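Local atomic coordinates of heat shock protein, putative (PDB entry 1Y6Z), a protein that probably works, as the whole protein, as an ATP-dependent Hsp90-family chaperone that binds unfolded proteins, this chain being its middle domain. Residues G43-F47 / V101-N105; F86-P91 / I124-V129; W93-L97 / S132-M136; V129-I133 / N168-I172. One frame throughout, in Å; residues are numbered along the deposited sequence.

Three of the four contacts use helix 121-141, which lies against the mixed sheet of the Hsp90 middle domain and is approached by other elements along its length. Contact 1 lies farthest out, about 25 Å from the chain centre to its own, and is partly buried; it alone has a clear hydrogen bond between its segments, just beyond the ends of two paired inner strands. Contacts 2 and 3 are buried, and both set the connection between strands 80-83 and 98-103 on the helix, first through an asparagine amid apolar groups, then through a tryptophan edge and methionines. Contact 4, partly buried, turns Val129 and Ile133 toward helix 169-173 and mixes aliphatic with polar side chains.

Contact 1: residues G43-F47 / V101-N105; sequences GQISF and VDSEN
Phe47 pairs with Ser103 in the Hsp90 middle domain, where two inner, antiparallel strands of the mixed sheet meet at their ends: 47-53 begins as 98-103 finishes. The two form a non-hydrogen-bonded pair, their CA atoms 4.3 Å apart. Phe47 CA also comes to 3.2 Å from Asp102 O, a CA-H...O contact with 130° at the hydrogen. The Phe47 CG sits between its backbone N and carbonyl carbon (chi1 73°), which takes the ring off the strand pair; CD1 meets Val101 CG1 obliquely at 4.1 Å. Helix 121-141 covers this side, with Ile124 and Arg127 packing on the ring.

Ser46 extends the pairing beyond the strand. Its carbonyl oxygen accepts the backbone N-H of Glu104, 3.1 Å from Ser46 O to Glu104 N and nearly straight at 172°. The Ser46 hydroxyl serves its own hairpin through a hydrogen bond to Val41 O. The Asp102 carboxylate is held by the Trp7 indole N-H and the backbone N of Arg79. Beside the Ser46-Glu104 backbone bond the two side chains touch through their first carbons: Glu104 CB lies 4.0 Å from Ser46 CB.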
loop_
_atom_site.group_PDB
_atom_site.type_symbol
_atom_site.label_atom_id
_atom_site.label_comp_id
_atom_site.label_asym_id
_atom_site.label_seq_id
_atom_site.Cartn_x
_atom_site.Cartn_y
_atom_site.Cartn_z
ATOM N N GLY B 43 3.453 15.061 16.144
ATOM C CA GLY B 43 4.732 14.612 16.730
ATOM C C GLY B 43 5.815 15.653 16.570
ATOM O O GLY B 43 5.607 16.823 16.910
ATOM N N GLN B 44 6.965 15.254 16.027
ATOM C CA GLN B 44 8.063 16.182 15.857
ATOM C C GLN B 44 8.043 17.245 14.760
ATOM O O GLN B 44 8.469 18.369 15.066
ATOM C CB GLN B 44 9.440 15.489 15.866
ATOM C CG GLN B 44 9.575 14.301 14.939
ATOM C CD GLN B 44 10.920 14.229 14.208
ATOM O OE1 GLN B 44 11.057 13.483 13.227
ATOM N NE2 GLN B 44 11.908 14.986 14.680
ATOM N N ILE B 45 7.619 17.030 13.501
ATOM C CA ILE B 45 6.696 16.050 12.842
ATOM C C ILE B 45 5.310 16.655 12.513
ATOM O O ILE B 45 4.646 16.215 11.567
ATOM C CB ILE B 45 6.771 14.506 13.192
ATOM C CG1 ILE B 45 7.338 13.758 11.975
ATOM C CG2 ILE B 45 5.396 13.909 13.477
ATOM C CD1 ILE B 45 8.140 12.541 12.285
ATOM N N SER B 46 4.932 17.706 13.227
ATOM C CA SER B 46 3.580 18.196 13.151
ATOM C C SER B 46 3.238 19.011 11.892
ATOM O O SER B 46 3.844 20.063 11.606
ATOM C CB SER B 46 3.228 18.962 14.407
ATOM O OG SER B 46 2.095 18.358 14.994
ATOM N N PHE B 47 2.244 18.515 11.147
ATOM C CA PHE B 47 1.699 19.268 10.003
ATOM C C PHE B 47 0.279 18.772 9.670
ATOM O O PHE B 47 -0.123 17.659 10.078
ATOM C CB PHE B 47 2.656 19.248 8.790
ATOM C CG PHE B 47 2.734 17.916 8.068
ATOM C CD1 PHE B 47 1.790 17.580 7.086
ATOM C CD2 PHE B 47 3.727 16.999 8.372
ATOM C CE1 PHE B 47 1.850 16.350 6.430
ATOM C CE2 PHE B 47 3.790 15.741 7.722
ATOM C CZ PHE B 47 2.863 15.437 6.734
ATOM N N VAL B 101 -0.138 22.512 2.750
ATOM C CA VAL B 101 0.542 21.923 3.906
ATOM C C VAL B 101 0.700 23.041 4.950
ATOM O O VAL B 101 1.181 24.129 4.610
ATOM C CB VAL B 101 1.955 21.424 3.538
ATOM C CG1 VAL B 101 2.664 20.855 4.820
ATOM C CG2 VAL B 101 1.913 20.386 2.445
ATOM N N ASP B 102 0.271 22.798 6.182
ATOM C CA ASP B 102 0.581 23.749 7.264
ATOM C C ASP B 102 1.444 23.070 8.296
ATOM O O ASP B 102 0.974 22.173 8.997
ATOM C CB ASP B 102 -0.683 24.251 7.920
ATOM C CG ASP B 102 -0.429 25.406 8.906
ATOM O OD1 ASP B 102 -1.416 25.954 9.403
ATOM O OD2 ASP B 102 0.725 25.779 9.159
ATOM N N SER B 103 2.691 23.528 8.365
ATOM C CA SER B 103 3.732 23.013 9.247
ATOM C C SER B 103 3.866 23.833 10.535
ATOM O O SER B 103 3.720 25.053 10.531
ATOM C CB SER B 103 5.070 23.035 8.505
ATOM O OG SER B 103 5.986 22.129 9.093
ATOM N N GLU B 104 4.157 23.149 11.640
ATOM C CA GLU B 104 4.490 23.824 12.906
ATOM C C GLU B 104 5.910 24.426 12.911
ATOM O O GLU B 104 6.202 25.367 13.663
ATOM C CB GLU B 104 4.341 22.837 14.075
ATOM C CG GLU B 104 4.174 23.494 15.445
ATOM C CD GLU B 104 2.853 24.238 15.567
ATOM O OE1 GLU B 104 2.897 25.490 15.612
ATOM O OE2 GLU B 104 1.781 23.572 15.608
ATOM N N ASN B 105 6.778 23.887 12.058
ATOM C CA ASN B 105 8.216 24.136 12.108
ATOM C C ASN B 105 8.730 24.741 10.810
ATOM O O ASN B 105 8.289 25.820 10.413
ATOM C CB ASN B 105 8.963 22.830 12.418
ATOM C CG ASN B 105 8.739 22.341 13.865
ATOM O OD1 ASN B 105 8.025 22.981 14.652
ATOM N ND2 ASN B 105 9.348 21.203 14.211
#

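Contact 2: residues F86-P91 / I124-V129; sequences FSESIP and INKRIV
Phe86 to Glu88 form a short 3-10 turn and the chain then runs on toward helix 121-141, where Ile90 CA comes to 5.7 Å from Asn125 CA. This is a loop-on-helix contact of the Hsp90 middle domain, placing the connection between strands 80-83 and 98-103 against the helix that covers the sheet.

Asn125 has the most surface buried here. Its side-chain amide enters between Phe86, Ser89 and Ile90, its plane turned 61° from the Phe86 ring. Ile90 CG2 lies beside the amide, while Ile90 CD1 reaches Ile128 CG2 at 4.4 Å. The Phe86 CG lies anti to the backbone N (chi1 -170°), an orientation that carries the ring to the helix. There its edge receives Ile128 CD1, 4.0 Å from Phe86 CE2, and its tip CZ stands 4.1 Å from Ile124 CG2. Val101 of the sheet also touches Phe86, Ile124 and Ile128, making one apolar cluster of loop, helix and strand.

Ser89 OG donates a hydrogen bond to Phe86 O over 2.9 Å, tying the turn to itself, and the same OG stands 4.2 Å above the centre of the Phe86 ring. Farther along, Pro91 CD rests on Val129 CG2 at 3.7 Å.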
loop_
_atom_site.group_PDB
_atom_site.type_symbol
_atom_site.label_atom_id
_atom_site.label_comp_id
_atom_site.label_asym_id
_atom_site.label_seq_id
_atom_site.Cartn_x
_atom_site.Cartn_y
_atom_site.Cartn_z
ATOM N N PHE B 86 5.687 24.703 -3.098
ATOM C CA PHE B 86 6.110 23.558 -2.322
ATOM C C PHE B 86 6.249 22.266 -3.170
ATOM O O PHE B 86 6.975 21.335 -2.794
ATOM C CB PHE B 86 5.155 23.348 -1.162
ATOM C CG PHE B 86 5.637 22.355 -0.207
ATOM C CD1 PHE B 86 6.653 22.681 0.686
ATOM C CD2 PHE B 86 5.149 21.041 -0.241
ATOM C CE1 PHE B 86 7.126 21.730 1.572
ATOM C CE2 PHE B 86 5.638 20.077 0.646
ATOM C CZ PHE B 86 6.614 20.427 1.554
ATOM N N SER B 87 5.531 22.227 -4.296
ATOM C CA SER B 87 5.576 21.128 -5.246
ATOM C C SER B 87 6.939 20.894 -5.951
ATOM O O SER B 87 7.173 19.805 -6.506
ATOM C CB SER B 87 4.499 21.335 -6.311
ATOM O OG SER B 87 3.213 21.129 -5.760
ATOM N N GLU B 88 7.810 21.909 -5.939
ATOM C CA GLU B 88 9.186 21.813 -6.485
ATOM C C GLU B 88 10.072 20.769 -5.777
ATOM O O GLU B 88 11.118 20.357 -6.297
ATOM C CB GLU B 88 9.904 23.142 -6.347
ATOM C CG GLU B 88 9.535 24.205 -7.321
ATOM C CD GLU B 88 10.479 25.403 -7.192
ATOM O OE1 GLU B 88 11.712 25.207 -7.371
ATOM O OE2 GLU B 88 9.988 26.524 -6.901
ATOM N N SER B 89 9.668 20.376 -4.579
ATOM C CA SER B 89 10.395 19.361 -3.857
ATOM C C SER B 89 9.735 17.955 -3.909
ATOM O O SER B 89 10.344 16.960 -3.461
ATOM C CB SER B 89 10.649 19.848 -2.420
ATOM O OG SER B 89 9.421 20.117 -1.761
ATOM N N ILE B 90 8.508 17.851 -4.438
ATOM C CA ILE B 90 7.882 16.524 -4.529
ATOM C C ILE B 90 8.153 15.971 -5.935
ATOM O O ILE B 90 8.504 16.749 -6.815
ATOM C CB ILE B 90 6.355 16.502 -4.051
ATOM C CG1 ILE B 90 5.403 17.028 -5.117
ATOM C CG2 ILE B 90 6.159 17.354 -2.790
ATOM C CD1 ILE B 90 3.915 16.681 -4.800
ATOM N N PRO B 91 8.032 14.631 -6.153
ATOM C CA PRO B 91 8.289 14.093 -7.504
ATOM C C PRO B 91 7.465 14.845 -8.525
ATOM O O PRO B 91 6.335 15.195 -8.250
ATOM C CB PRO B 91 7.795 12.662 -7.405
ATOM C CG PRO B 91 8.158 12.323 -5.938
ATOM C CD PRO B 91 7.690 13.572 -5.202
ATOM N N ILE B 124 7.970 15.277 5.140
ATOM C CA ILE B 124 6.668 15.776 4.694
ATOM C C ILE B 124 6.395 15.305 3.247
ATOM O O ILE B 124 5.299 14.792 2.965
ATOM C CB ILE B 124 6.510 17.314 4.876
ATOM C CG1 ILE B 124 6.588 17.668 6.374
ATOM C CG2 ILE B 124 5.160 17.789 4.310
ATOM C CD1 ILE B 124 6.678 19.154 6.668
ATOM N N ASN B 125 7.378 15.475 2.358
ATOM C CA ASN B 125 7.289 15.031 0.977
ATOM C C ASN B 125 6.906 13.562 0.850
ATOM O O ASN B 125 6.020 13.200 0.071
ATOM C CB ASN B 125 8.605 15.279 0.238
ATOM C CG ASN B 125 8.893 16.766 0.039
ATOM O OD1 ASN B 125 10.021 17.150 -0.267
ATOM N ND2 ASN B 125 7.873 17.613 0.262
ATOM N N LYS B 126 7.602 12.709 1.603
ATOM C CA LYS B 126 7.318 11.279 1.569
ATOM C C LYS B 126 5.886 10.927 1.968
ATOM O O LYS B 126 5.298 10.085 1.354
ATOM C CB LYS B 126 8.323 10.520 2.469
ATOM C CG LYS B 126 8.468 9.064 2.013
ATOM C CD LYS B 126 9.065 8.181 3.114
ATOM C CE LYS B 126 8.513 6.767 2.962
ATOM N NZ LYS B 126 9.382 5.781 3.677
ATOM N N ARG B 127 5.355 11.581 3.001
ATOM C CA ARG B 127 4.009 11.341 3.549
ATOM C C ARG B 127 2.988 11.804 2.498
ATOM O O ARG B 127 1.944 11.188 2.297
ATOM C CB ARG B 127 3.812 12.233 4.760
ATOM C CG ARG B 127 3.762 11.670 6.222
ATOM C CD ARG B 127 4.726 10.615 6.580
ATOM N NE ARG B 127 5.049 10.563 8.037
ATOM C CZ ARG B 127 4.197 10.300 9.038
ATOM N NH1 ARG B 127 4.651 10.237 10.302
ATOM N NH2 ARG B 127 2.899 10.091 8.815
ATOM N N ILE B 128 3.292 12.926 1.870
ATOM C CA ILE B 128 2.425 13.399 0.782
ATOM C C ILE B 128 2.320 12.386 -0.356
ATOM O O ILE B 128 1.245 12.142 -0.867
ATOM C CB ILE B 128 2.877 14.763 0.281
ATOM C CG1 ILE B 128 2.453 15.815 1.299
ATOM C CG2 ILE B 128 2.191 15.118 -1.063
ATOM C CD1 ILE B 128 2.836 17.215 0.915
ATOM N N VAL B 129 3.441 11.825 -0.801
ATOM C CA VAL B 129 3.417 10.896 -1.932
ATOM C C VAL B 129 2.623 9.653 -1.568
ATOM O O VAL B 129 1.795 9.155 -2.343
ATOM C CB VAL B 129 4.854 10.543 -2.374
ATOM C CG1 VAL B 129 4.867 9.482 -3.489
ATOM C CG2 VAL B 129 5.565 11.805 -2.766
#

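Contact 3: residues W93-L97 / S132-M136; sequences WLTFL and SISMM
Trp93 meets Met136 through the outer edge of its indole, where the loop between strands 80-83 and 98-103 packs against helix 121-141 inside the Hsp90 middle domain. The sulfur makes an edge-on Met-aromatic contact: Met136 SD is 5.4 Å from the centroid of the six-membered Trp93 ring, 86° off the ring normal. Its methyl comes closer and lies in the ring plane, with Met136 CE 3.5 Å from Trp93 CH2. The bend at the thioether (chi3 -66°) turns CE toward that edge. Met136 is modelled in two conformers; the edge contact holds for one of them and is less certain for that reason. The polar end of the indole has its own partner, since NE1 is hydrogen-bonded to Asp165.

Apolar packing continues beside the indole and along the helix. Ile133 CG1 reaches Trp93 CH2 at 4.1 Å, the two side chains crossing at about a right angle. Leu94 CG covers one face of the indole, centred 3.5 Å above its plane, and Leu94 CD2 touches Ser132 CB at 4.0 Å. Leu97 CD2 and Met135 CE make a looser pair.

The other polar groups bond to backbone atoms. Leu97 N bonds to Leu94 O, closing a type I turn that brings Leu94 and Leu97 to the helix together. Ser132 OG is hydrogen-bonded to Ile128 O one helical turn back and is packed tightly against Leu97 CD1, 3.1 Å away.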
loop_
_atom_site.group_PDB
_atom_site.type_symbol
_atom_site.label_atom_id
_atom_site.label_comp_id
_atom_site.label_asym_id
_atom_site.label_seq_id
_atom_site.Cartn_x
_atom_site.Cartn_y
_atom_site.Cartn_z
ATOM N N TRP B 93 6.049 13.962 -11.129
ATOM C CA TRP B 93 4.865 13.302 -11.677
ATOM C C TRP B 93 3.591 13.693 -10.880
ATOM O O TRP B 93 2.498 13.555 -11.389
ATOM C CB TRP B 93 5.016 11.793 -11.786
ATOM C CG TRP B 93 4.978 11.088 -10.511
ATOM C CD1 TRP B 93 6.032 10.867 -9.691
ATOM C CD2 TRP B 93 3.810 10.521 -9.855
ATOM N NE1 TRP B 93 5.614 10.216 -8.560
ATOM C CE2 TRP B 93 4.264 9.936 -8.666
ATOM C CE3 TRP B 93 2.437 10.408 -10.205
ATOM C CZ2 TRP B 93 3.386 9.265 -7.762
ATOM C CZ3 TRP B 93 1.567 9.701 -9.332
ATOM C CH2 TRP B 93 2.050 9.166 -8.114
ATOM N N LEU B 94 3.757 14.230 -9.676
ATOM C CA LEU B 94 2.642 14.698 -8.854
ATOM C C LEU B 94 2.328 16.192 -8.934
ATOM O O LEU B 94 1.569 16.694 -8.098
ATOM C CB LEU B 94 2.921 14.370 -7.386
ATOM C CG LEU B 94 2.729 12.876 -7.172
ATOM C CD1 LEU B 94 3.400 12.585 -5.857
ATOM C CD2 LEU B 94 1.190 12.527 -7.150
ATOM N N THR B 95 2.887 16.866 -9.936
ATOM C CA THR B 95 2.702 18.306 -10.188
ATOM C C THR B 95 1.224 18.670 -10.356
ATOM O O THR B 95 0.854 19.813 -10.141
ATOM C CB THR B 95 3.491 18.802 -11.439
ATOM O OG1 THR B 95 3.455 20.252 -11.526
ATOM C CG2 THR B 95 2.955 18.202 -12.737
ATOM N N PHE B 96 0.404 17.702 -10.754
ATOM C CA PHE B 96 -1.050 17.987 -11.000
ATOM C C PHE B 96 -1.831 18.119 -9.697
ATOM O O PHE B 96 -2.926 18.638 -9.710
ATOM C CB PHE B 96 -1.712 16.953 -11.915
ATOM C CG PHE B 96 -1.778 15.560 -11.314
ATOM C CD1 PHE B 96 -0.760 14.650 -11.519
ATOM C CD2 PHE B 96 -2.866 15.189 -10.499
ATOM C CE1 PHE B 96 -0.803 13.340 -10.993
ATOM C CE2 PHE B 96 -2.896 13.876 -9.907
ATOM C CZ PHE B 96 -1.886 12.971 -10.180
ATOM N N LEU B 97 -1.293 17.669 -8.554
ATOM C CA LEU B 97 -2.010 17.807 -7.300
ATOM C C LEU B 97 -2.112 19.309 -6.900
ATOM O O LEU B 97 -1.200 20.083 -7.156
ATOM C CB LEU B 97 -1.176 17.122 -6.160
ATOM C CG LEU B 97 -1.028 15.618 -6.091
ATOM C CD1 LEU B 97 -0.205 15.363 -4.772
ATOM C CD2 LEU B 97 -2.352 14.999 -5.909
ATOM N N SER B 132 -1.034 10.455 -1.504
ATOM C CA SER B 132 -1.493 10.696 -2.899
ATOM C C SER B 132 -1.723 9.348 -3.604
ATOM O O SER B 132 -2.708 9.171 -4.252
ATOM C CB SER B 132 -0.427 11.490 -3.682
ATOM O OG SER B 132 -0.294 12.776 -3.126
ATOM N N ILE B 133 -0.790 8.397 -3.454
ATOM C CA ILE B 133 -1.003 7.056 -4.016
ATOM C C ILE B 133 -2.238 6.320 -3.442
ATOM O O ILE B 133 -3.028 5.765 -4.201
ATOM C CB ILE B 133 0.310 6.203 -3.947
ATOM C CG1 ILE B 133 1.404 6.905 -4.767
ATOM C CG2 ILE B 133 0.028 4.734 -4.395
ATOM C CD1 ILE B 133 2.883 6.346 -4.654
ATOM N N SER B 134 -2.441 6.382 -2.122
ATOM C CA SER B 134 -3.549 5.737 -1.470
ATOM C C SER B 134 -4.887 6.367 -1.907
ATOM O O SER B 134 -5.870 5.637 -2.154
ATOM C CB SER B 134 -3.316 5.694 0.075
ATOM O OG SER B 134 -4.499 5.294 0.762
ATOM N N MET B 135 -4.901 7.711 -2.065
ATOM C CA MET B 135 -6.041 8.449 -2.609
ATOM C C MET B 135 -6.408 7.904 -4.015
ATOM O O MET B 135 -7.581 7.655 -4.270
ATOM C CB MET B 135 -5.772 9.985 -2.669
ATOM C CG MET B 135 -6.895 10.842 -3.385
ATOM S SD MET B 135 -6.819 12.650 -3.063
ATOM C CE MET B 135 -5.082 12.842 -3.342
ATOM N N MET B 136 -5.424 7.793 -4.916
ATOM C CA MET B 136 -5.650 7.241 -6.287
ATOM C C MET B 136 -6.125 5.820 -6.190
ATOM O O MET B 136 -7.105 5.418 -6.842
ATOM C CB MET B 136 -4.361 7.282 -7.147
ATOM C CG MET B 136 -3.903 8.688 -7.603
ATOM S SD MET B 136 -2.323 8.769 -8.483
ATOM C CE MET B 136 -1.233 8.273 -7.196
#

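Contact 4: residues V129-I133 / N168-I172; sequences VLKSI and NQEEI
Asn168 faces helix 121-141 with its whole side chain, and each of its atoms meets an aliphatic group. Its CB lies 3.7 Å from Ile133 CD1, and the same methyl remains beside CG at 3.8 Å. Beyond CG the amide divides its contacts: Asn168 OD1 points to Leu130 CD2 at 3.6 Å, whereas ND2, also hydrogen-bonded outside the two segments, lies 3.4 Å from Val129 CG1. The Asn168 CG stands anti to its carbonyl carbon (chi1 -61°), and the amide is thereby laid across Val129, Leu130 and Ile133, three residues of about one helical turn.

Asn168 holds the N-cap position of helix 169-173, a short helix of the Hsp90 middle domain set against the long helix 121-141. Its side chain makes no capping bond; its backbone N is instead hydrogen-bonded to the Asp165 carboxylate, and its carbonyl accepts the N-H of Ile172.

Ile133 has the most buried surface here, its two branches parting between partners. CD1 serves Asn168 and, at 4.3 Å, Ile172 CG1, whose residue also packs on Trp93 and Leu158. CG2 takes the other side, against the Glu171 carboxylate, with Ile133 CG2 3.7 Å from Glu171 OE2.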
loop_
_atom_site.group_PDB
_atom_site.type_symbol
_atom_site.label_atom_id
_atom_site.label_comp_id
_atom_site.label_asym_id
_atom_site.label_seq_id
_atom_site.Cartn_x
_atom_site.Cartn_y
_atom_site.Cartn_z
ATOM N N VAL B 129 3.441 11.825 -0.801
ATOM C CA VAL B 129 3.417 10.896 -1.932
ATOM C C VAL B 129 2.623 9.653 -1.568
ATOM O O VAL B 129 1.795 9.155 -2.343
ATOM C CB VAL B 129 4.854 10.543 -2.374
ATOM C CG1 VAL B 129 4.867 9.482 -3.489
ATOM C CG2 VAL B 129 5.565 11.805 -2.766
ATOM N N LEU B 130 2.880 9.117 -0.386
ATOM C CA LEU B 130 2.099 8.006 0.070
ATOM C C LEU B 130 0.566 8.276 0.203
ATOM O O LEU B 130 -0.220 7.410 -0.199
ATOM C CB LEU B 130 2.748 7.346 1.292
ATOM C CG LEU B 130 4.203 6.896 0.911
ATOM C CD1 LEU B 130 4.969 6.185 2.069
ATOM C CD2 LEU B 130 4.369 6.076 -0.446
ATOM N N LYS B 131 0.155 9.445 0.721
ATOM C CA LYS B 131 -1.274 9.770 0.830
ATOM C C LYS B 131 -1.846 9.922 -0.588
ATOM O O LYS B 131 -3.001 9.567 -0.821
ATOM C CB LYS B 131 -1.520 11.068 1.637
ATOM C CG LYS B 131 -1.348 10.872 3.135
ATOM C CD LYS B 131 -2.529 10.194 3.731
ATOM C CE LYS B 131 -2.311 10.037 5.238
ATOM N NZ LYS B 131 -3.319 9.134 5.817
ATOM N N SER B 132 -1.034 10.455 -1.504
ATOM C CA SER B 132 -1.493 10.696 -2.899
ATOM C C SER B 132 -1.723 9.348 -3.604
ATOM O O SER B 132 -2.708 9.171 -4.252
ATOM C CB SER B 132 -0.427 11.490 -3.682
ATOM O OG SER B 132 -0.294 12.776 -3.126
ATOM N N ILE B 133 -0.790 8.397 -3.454
ATOM C CA ILE B 133 -1.003 7.056 -4.016
ATOM C C ILE B 133 -2.238 6.320 -3.442
ATOM O O ILE B 133 -3.028 5.765 -4.201
ATOM C CB ILE B 133 0.310 6.203 -3.947
ATOM C CG1 ILE B 133 1.404 6.905 -4.767
ATOM C CG2 ILE B 133 0.028 4.734 -4.395
ATOM C CD1 ILE B 133 2.883 6.346 -4.654
ATOM N N ASN B 168 8.568 4.327 -5.849
ATOM C CA ASN B 168 7.145 3.991 -5.923
ATOM C C ASN B 168 6.680 3.337 -7.218
ATOM O O ASN B 168 5.503 3.147 -7.412
ATOM C CB ASN B 168 6.294 5.233 -5.605
ATOM C CG ASN B 168 6.561 5.745 -4.199
ATOM O OD1 ASN B 168 6.340 5.044 -3.229
ATOM N ND2 ASN B 168 7.049 6.958 -4.099
ATOM N N GLN B 169 7.643 2.977 -8.066
ATOM C CA GLN B 169 7.408 2.526 -9.414
ATOM C C GLN B 169 6.334 1.415 -9.474
ATOM O O GLN B 169 5.414 1.514 -10.256
ATOM C CB GLN B 169 8.771 2.083 -10.007
ATOM C CG GLN B 169 9.087 0.605 -9.731
ATOM C CD GLN B 169 8.931 -0.278 -10.964
ATOM O OE1 GLN B 169 8.908 0.227 -12.097
ATOM N NE2 GLN B 169 8.855 -1.602 -10.754
ATOM N N GLU B 170 6.390 0.394 -8.611
ATOM C CA GLU B 170 5.425 -0.728 -8.749
ATOM C C GLU B 170 4.002 -0.338 -8.418
ATOM O O GLU B 170 3.040 -0.721 -9.121
ATOM C CB GLU B 170 5.838 -1.919 -7.852
ATOM C CG GLU B 170 4.874 -3.136 -7.947
ATOM C CD GLU B 170 5.268 -4.313 -7.030
ATOM O OE1 GLU B 170 6.468 -4.675 -7.046
ATOM O OE2 GLU B 170 4.363 -4.868 -6.345
ATOM N N GLU B 171 3.843 0.444 -7.343
ATOM C CA GLU B 171 2.515 0.899 -6.968
ATOM C C GLU B 171 1.890 1.784 -8.057
ATOM O O GLU B 171 0.683 1.667 -8.377
ATOM C CB GLU B 171 2.579 1.674 -5.655
ATOM C CG GLU B 171 2.620 0.801 -4.440
ATOM C CD GLU B 171 2.043 1.568 -3.266
ATOM O OE1 GLU B 171 2.809 2.413 -2.755
ATOM O OE2 GLU B 171 0.825 1.380 -2.927
ATOM N N ILE B 172 2.712 2.631 -8.643
ATOM C CA ILE B 172 2.186 3.527 -9.693
ATOM C C ILE B 172 1.829 2.684 -10.920
ATOM O O ILE B 172 0.826 2.948 -11.572
ATOM C CB ILE B 172 3.168 4.630 -10.056
ATOM C CG1 ILE B 172 3.649 5.394 -8.794
ATOM C CG2 ILE B 172 2.528 5.591 -11.131
ATOM C CD1 ILE B 172 4.711 6.494 -9.113
#